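PDB 3E49: uncharacterized protein DUF849 with a TIM barrel fold, which is a zinc-dependent TIM-barrel protein of the beta-keto acid cleavage family, probably a 3-keto-5-aminohexanoate cleavage enzyme. Local coordinates for residues A[93-98]-A[147-152]; A[194-199]-A[230-235]. All blocks are in the same frame, centred on the assembly; numbering follows the deposited sequence. Where two conformers were deposited one is given.

Contact 1 (A[93-98]-A[147-152]); sequences MTVEER and VFKNTF
Arg98 reaches Asn150 through a chain that runs extended at chi2 and then bends at chi3 (77°), which carries the guanidinium to Phe148 and Asn150. Asn150 was modelled in two conformers; in one of them Arg98 NH2 lies 2.7 Å from Asn150 OD1, but the N-H points well off the oxygen (117°), a weak and doubtful hydrogen bond, and the guanidinium and amide planes are 59° apart. The backbone oxygen of Lys149 sits over one face of the guanidinium, near its rim. Phe148 brings CE1 to 3.7 Å from Arg98 NE, with its ring almost perpendicular to the guanidinium. The contact lies where helix 95-105 of the TIM barrel starts and where the short strand 147-148, antiparallel to 117-118, gives way to helix 152-163; the Phe148 side chain is about 8 Å from the bound zinc ion. Farther out, the lysine chain stays extended until its last bond and sets Lys149 NZ 4.0 Å from Val95 CG2. That ammonium forms salt bridges with Asp154 and with Asp145 of the second subunit, while the backbone oxygen of Asn150 accepts a hydrogen bond from Asn118 of that subunit.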
# COMPACT_ATOMS: atom_id res chain seq x y z
N MSE A 93 5.74 -35.75 4.64
CA MSE A 93 6.98 -36.28 5.22
C MSE A 93 7.40 -35.62 6.52
O MSE A 93 6.87 -34.58 6.89
CB MSE A 93 8.11 -36.13 4.24
CG MSE A 93 7.93 -36.92 3.01
SE MSE A 93 9.24 -36.32 1.81
CE MSE A 93 8.81 -37.46 0.36
N THR A 94 8.35 -36.26 7.23
CA THR A 94 8.89 -35.81 8.54
C THR A 94 10.22 -35.01 8.42
O THR A 94 10.79 -34.95 7.33
CB THR A 94 9.18 -37.02 9.37
OG1 THR A 94 10.15 -37.81 8.67
CG2 THR A 94 7.87 -37.82 9.59
N VAL A 95 10.74 -34.48 9.53
CA VAL A 95 11.93 -33.55 9.49
C VAL A 95 13.36 -34.08 9.24
O VAL A 95 14.14 -33.44 8.53
CB VAL A 95 12.00 -32.64 10.77
CG1 VAL A 95 13.32 -31.82 10.80
CG2 VAL A 95 10.73 -31.72 10.86
N GLU A 96 13.73 -35.19 9.86
CA GLU A 96 15.07 -35.76 9.63
C GLU A 96 15.17 -36.24 8.19
O GLU A 96 16.17 -36.05 7.51
CB GLU A 96 15.31 -36.96 10.57
N GLU A 97 14.09 -36.88 7.74
CA GLU A 97 14.02 -37.41 6.40
C GLU A 97 14.04 -36.28 5.38
O GLU A 97 14.56 -36.43 4.27
CB GLU A 97 12.73 -38.24 6.24
N ARG A 98 13.45 -35.15 5.77
CA ARG A 98 13.39 -33.97 4.92
C ARG A 98 14.79 -33.43 4.61
O ARG A 98 15.08 -33.09 3.47
CB ARG A 98 12.46 -32.90 5.51
CG ARG A 98 10.99 -33.10 5.09
CD ARG A 98 9.97 -32.34 5.96
NE ARG A 98 9.90 -30.90 5.67
CZ ARG A 98 10.47 -29.92 6.38
NH1 ARG A 98 11.19 -30.18 7.47
NH2 ARG A 98 10.32 -28.66 5.99
N VAL A 147 -0.39 -30.44 8.60
CA VAL A 147 0.30 -29.17 8.72
C VAL A 147 1.65 -29.32 8.08
O VAL A 147 2.27 -30.36 8.25
CB VAL A 147 0.48 -28.79 10.22
CG1 VAL A 147 1.44 -27.64 10.37
CG2 VAL A 147 -0.85 -28.42 10.84
N PHE A 148 2.11 -28.32 7.34
CA PHE A 148 3.47 -28.37 6.85
C PHE A 148 4.26 -27.74 8.00
O PHE A 148 4.21 -26.54 8.20
CB PHE A 148 3.64 -27.58 5.54
CG PHE A 148 5.00 -27.78 4.88
CD1 PHE A 148 5.67 -29.01 4.97
CD2 PHE A 148 5.55 -26.78 4.07
CE1 PHE A 148 6.89 -29.21 4.32
CE2 PHE A 148 6.77 -26.99 3.40
CZ PHE A 148 7.44 -28.20 3.53
N LYS A 149 4.94 -28.59 8.77
CA LYS A 149 5.66 -28.17 9.97
C LYS A 149 7.06 -27.66 9.69
O LYS A 149 7.86 -28.35 9.10
CB LYS A 149 5.72 -29.32 10.99
CG LYS A 149 6.69 -29.09 12.19
CD LYS A 149 6.68 -30.27 13.22
CE LYS A 149 7.62 -30.03 14.42
NZ LYS A 149 9.08 -30.04 14.05
N ASN A 150 7.31 -26.43 10.10
CA ASN A 150 8.58 -25.75 9.96
C ASN A 150 8.69 -24.82 11.18
O ASN A 150 8.51 -23.62 11.02
CB ASN A 150 8.54 -24.90 8.68
CG ASN A 150 8.54 -25.73 7.41
OD1 ASN A 150 9.55 -26.35 7.07
ND2 ASN A 150 7.44 -25.67 6.64
N THR A 151 8.92 -25.36 12.38
CA THR A 151 8.98 -24.59 13.61
C THR A 151 10.24 -23.73 13.71
O THR A 151 11.18 -23.88 12.95
CB THR A 151 8.93 -25.52 14.86
OG1 THR A 151 10.09 -26.35 14.87
CG2 THR A 151 7.64 -26.39 14.88
N PHE A 152 10.24 -22.83 14.69
CA PHE A 152 11.44 -22.02 14.94
C PHE A 152 12.68 -22.89 15.24
O PHE A 152 13.80 -22.55 14.81
CB PHE A 152 11.14 -20.98 16.03
CG PHE A 152 10.23 -19.88 15.55
CD1 PHE A 152 10.71 -18.97 14.61
CD2 PHE A 152 8.93 -19.73 16.03
CE1 PHE A 152 9.93 -17.96 14.14
CE2 PHE A 152 8.12 -18.72 15.56
CZ PHE A 152 8.63 -17.82 14.59

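Contact 2 (A[194-199]-A[230-235]); sequences PFFVQT and VWSILG
Five backbone hydrogen bonds join strands 195-199 and 230-235 in parallel register, beginning with Val230 N to Phe195 O at 2.7 Å and nearly straight (170°). The ladder continues with Val197 N to Val230 O, Ser232 N to Val197 O and Thr199 N to Ser232 O, and closes with Leu234 N to Thr199 O at 2.9 Å. A side-chain bond joins it: the indole Trp231 NE1 donates to Thr199 OG1 at 2.9 Å, with the hydroxyl oxygen close to the ring plane. Thr199 OG1 stands between its own backbone N and carbonyl carbon (chi1 57°), where it accepts the indole N-H and also gives a long, weak bond of 3.3 Å to Ser232 O. The indole is thus held by its edge, while one of its faces carries Ile233 CD1 over the ring centre.

Val197, Thr199, Trp231 and Ile233 share one face of the sheet, the side met by helices 176-187 and 211-225. On the other face Phe196 runs along the neighbouring strand, its CE1 3.8 Å from Ser232 CB, and Gln198 packs its side chain against Ser232 and Leu234. At the start of the pairing, Pro194 CB meets Val230 CG2 at 4.0 Å.

Trp231 also lines a pocket holding 2-ethoxyethanol, probably from the crystallisation liquor. Strand 195-201, helix 211-225 and strand 229-235 form a beta-alpha-beta unit, the repeating element of a TIM barrel, whose parallel strands twist here by 23°.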
# COMPACT_ATOMS: atom_id res chain seq x y z
N PRO A 194 23.86 -12.09 1.10
CA PRO A 194 22.50 -11.69 0.71
C PRO A 194 21.48 -12.81 0.91
O PRO A 194 21.77 -13.96 0.69
CB PRO A 194 22.63 -11.34 -0.78
CG PRO A 194 23.87 -12.06 -1.25
CD PRO A 194 24.71 -12.41 -0.05
N PHE A 195 20.27 -12.45 1.29
CA PHE A 195 19.23 -13.44 1.51
C PHE A 195 18.43 -13.61 0.23
O PHE A 195 17.91 -12.62 -0.32
CB PHE A 195 18.31 -13.01 2.70
CG PHE A 195 19.07 -12.55 3.91
CD1 PHE A 195 19.75 -13.45 4.69
CD2 PHE A 195 19.16 -11.21 4.23
CE1 PHE A 195 20.48 -13.03 5.77
CE2 PHE A 195 19.89 -10.79 5.30
CZ PHE A 195 20.54 -11.70 6.08
N PHE A 196 18.34 -14.84 -0.25
CA PHE A 196 17.55 -15.15 -1.45
C PHE A 196 16.11 -15.41 -0.99
O PHE A 196 15.78 -16.45 -0.41
CB PHE A 196 18.18 -16.34 -2.17
CG PHE A 196 17.58 -16.66 -3.51
CD1 PHE A 196 17.13 -15.66 -4.38
CD2 PHE A 196 17.57 -17.98 -3.97
CE1 PHE A 196 16.62 -15.98 -5.63
CE2 PHE A 196 17.06 -18.31 -5.22
CZ PHE A 196 16.60 -17.29 -6.06
N VAL A 197 15.29 -14.39 -1.19
CA VAL A 197 13.90 -14.42 -0.69
C VAL A 197 12.97 -14.72 -1.86
O VAL A 197 12.86 -13.94 -2.82
CB VAL A 197 13.57 -13.11 0.04
CG1 VAL A 197 12.12 -13.13 0.47
CG2 VAL A 197 14.51 -12.87 1.27
N GLN A 198 12.34 -15.89 -1.79
CA GLN A 198 11.45 -16.36 -2.82
C GLN A 198 10.04 -16.17 -2.24
O GLN A 198 9.59 -16.90 -1.34
CB GLN A 198 11.69 -17.83 -3.18
CG GLN A 198 10.83 -18.37 -4.31
CD GLN A 198 11.34 -17.89 -5.67
OE1 GLN A 198 10.69 -17.10 -6.34
NE2 GLN A 198 12.57 -18.30 -6.03
N THR A 199 9.37 -15.16 -2.73
CA THR A 199 7.98 -14.87 -2.25
C THR A 199 7.04 -15.67 -3.10
O THR A 199 7.05 -15.55 -4.33
CB THR A 199 7.65 -13.36 -2.28
OG1 THR A 199 7.82 -12.85 -3.59
CG2 THR A 199 8.49 -12.57 -1.25
N VAL A 230 17.92 -10.55 -2.04
CA VAL A 230 17.70 -10.72 -3.47
C VAL A 230 16.29 -11.32 -3.59
O VAL A 230 15.99 -12.37 -3.03
CB VAL A 230 18.73 -11.63 -4.06
CG1 VAL A 230 18.47 -11.84 -5.57
CG2 VAL A 230 20.12 -11.01 -3.82
N TRP A 231 15.45 -10.65 -4.35
CA TRP A 231 14.05 -11.02 -4.42
C TRP A 231 13.68 -11.85 -5.63
O TRP A 231 14.06 -11.52 -6.76
CB TRP A 231 13.27 -9.72 -4.44
CG TRP A 231 11.79 -9.88 -4.43
CD1 TRP A 231 11.08 -10.88 -3.83
CD2 TRP A 231 10.83 -8.94 -4.94
NE1 TRP A 231 9.72 -10.63 -3.98
CE2 TRP A 231 9.56 -9.46 -4.66
CE3 TRP A 231 10.93 -7.72 -5.61
CZ2 TRP A 231 8.38 -8.79 -5.04
CZ3 TRP A 231 9.75 -7.08 -6.02
CH2 TRP A 231 8.51 -7.62 -5.72
N SER A 232 12.91 -12.93 -5.40
CA SER A 232 12.41 -13.71 -6.51
C SER A 232 10.94 -13.93 -6.26
O SER A 232 10.48 -14.03 -5.15
CB SER A 232 13.11 -15.05 -6.65
OG SER A 232 12.74 -15.70 -7.84
N ILE A 233 10.24 -14.01 -7.36
CA ILE A 233 8.79 -14.18 -7.35
C ILE A 233 8.40 -15.56 -7.85
O ILE A 233 8.86 -16.00 -8.92
CB ILE A 233 8.17 -13.13 -8.26
CG1 ILE A 233 8.26 -11.71 -7.63
CG2 ILE A 233 6.69 -13.45 -8.45
CD1 ILE A 233 9.58 -10.99 -7.75
N LEU A 234 7.48 -16.21 -7.10
CA LEU A 234 6.91 -17.48 -7.49
C LEU A 234 5.39 -17.31 -7.43
O LEU A 234 4.85 -17.16 -6.36
CB LEU A 234 7.29 -18.58 -6.51
CG LEU A 234 7.02 -20.04 -6.88
CD1 LEU A 234 7.40 -20.93 -5.68
CD2 LEU A 234 5.57 -20.31 -7.29
N GLY A 235 4.76 -17.26 -8.57
CA GLY A 235 3.30 -17.28 -8.65
C GLY A 235 2.83 -18.66 -9.00
O GLY A 235 3.25 -19.22 -10.01

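How the contacts relate
The segments of contact 1 both precede those of contact 2 in sequence; the two centres lie 21 Å apart, and the nearest atoms, about 11 Å from each other, do not meet. Contact 2 is part of the barrel wall itself, where strands 195-201 and 229-235 pair. Contact 1 instead joins the start of helix 95-105 to the region around strand 147-148, which belongs to a separate two-stranded sheet. Phe148 and Leu234 bring both within about 8 Å of the zinc, yet neither contact supplies its protein ligands, His50, His52 and Glu259: both belong to the surroundings of the metal site. The second subunit borders contact 1, whereas contact 2 is enclosed by its own chain.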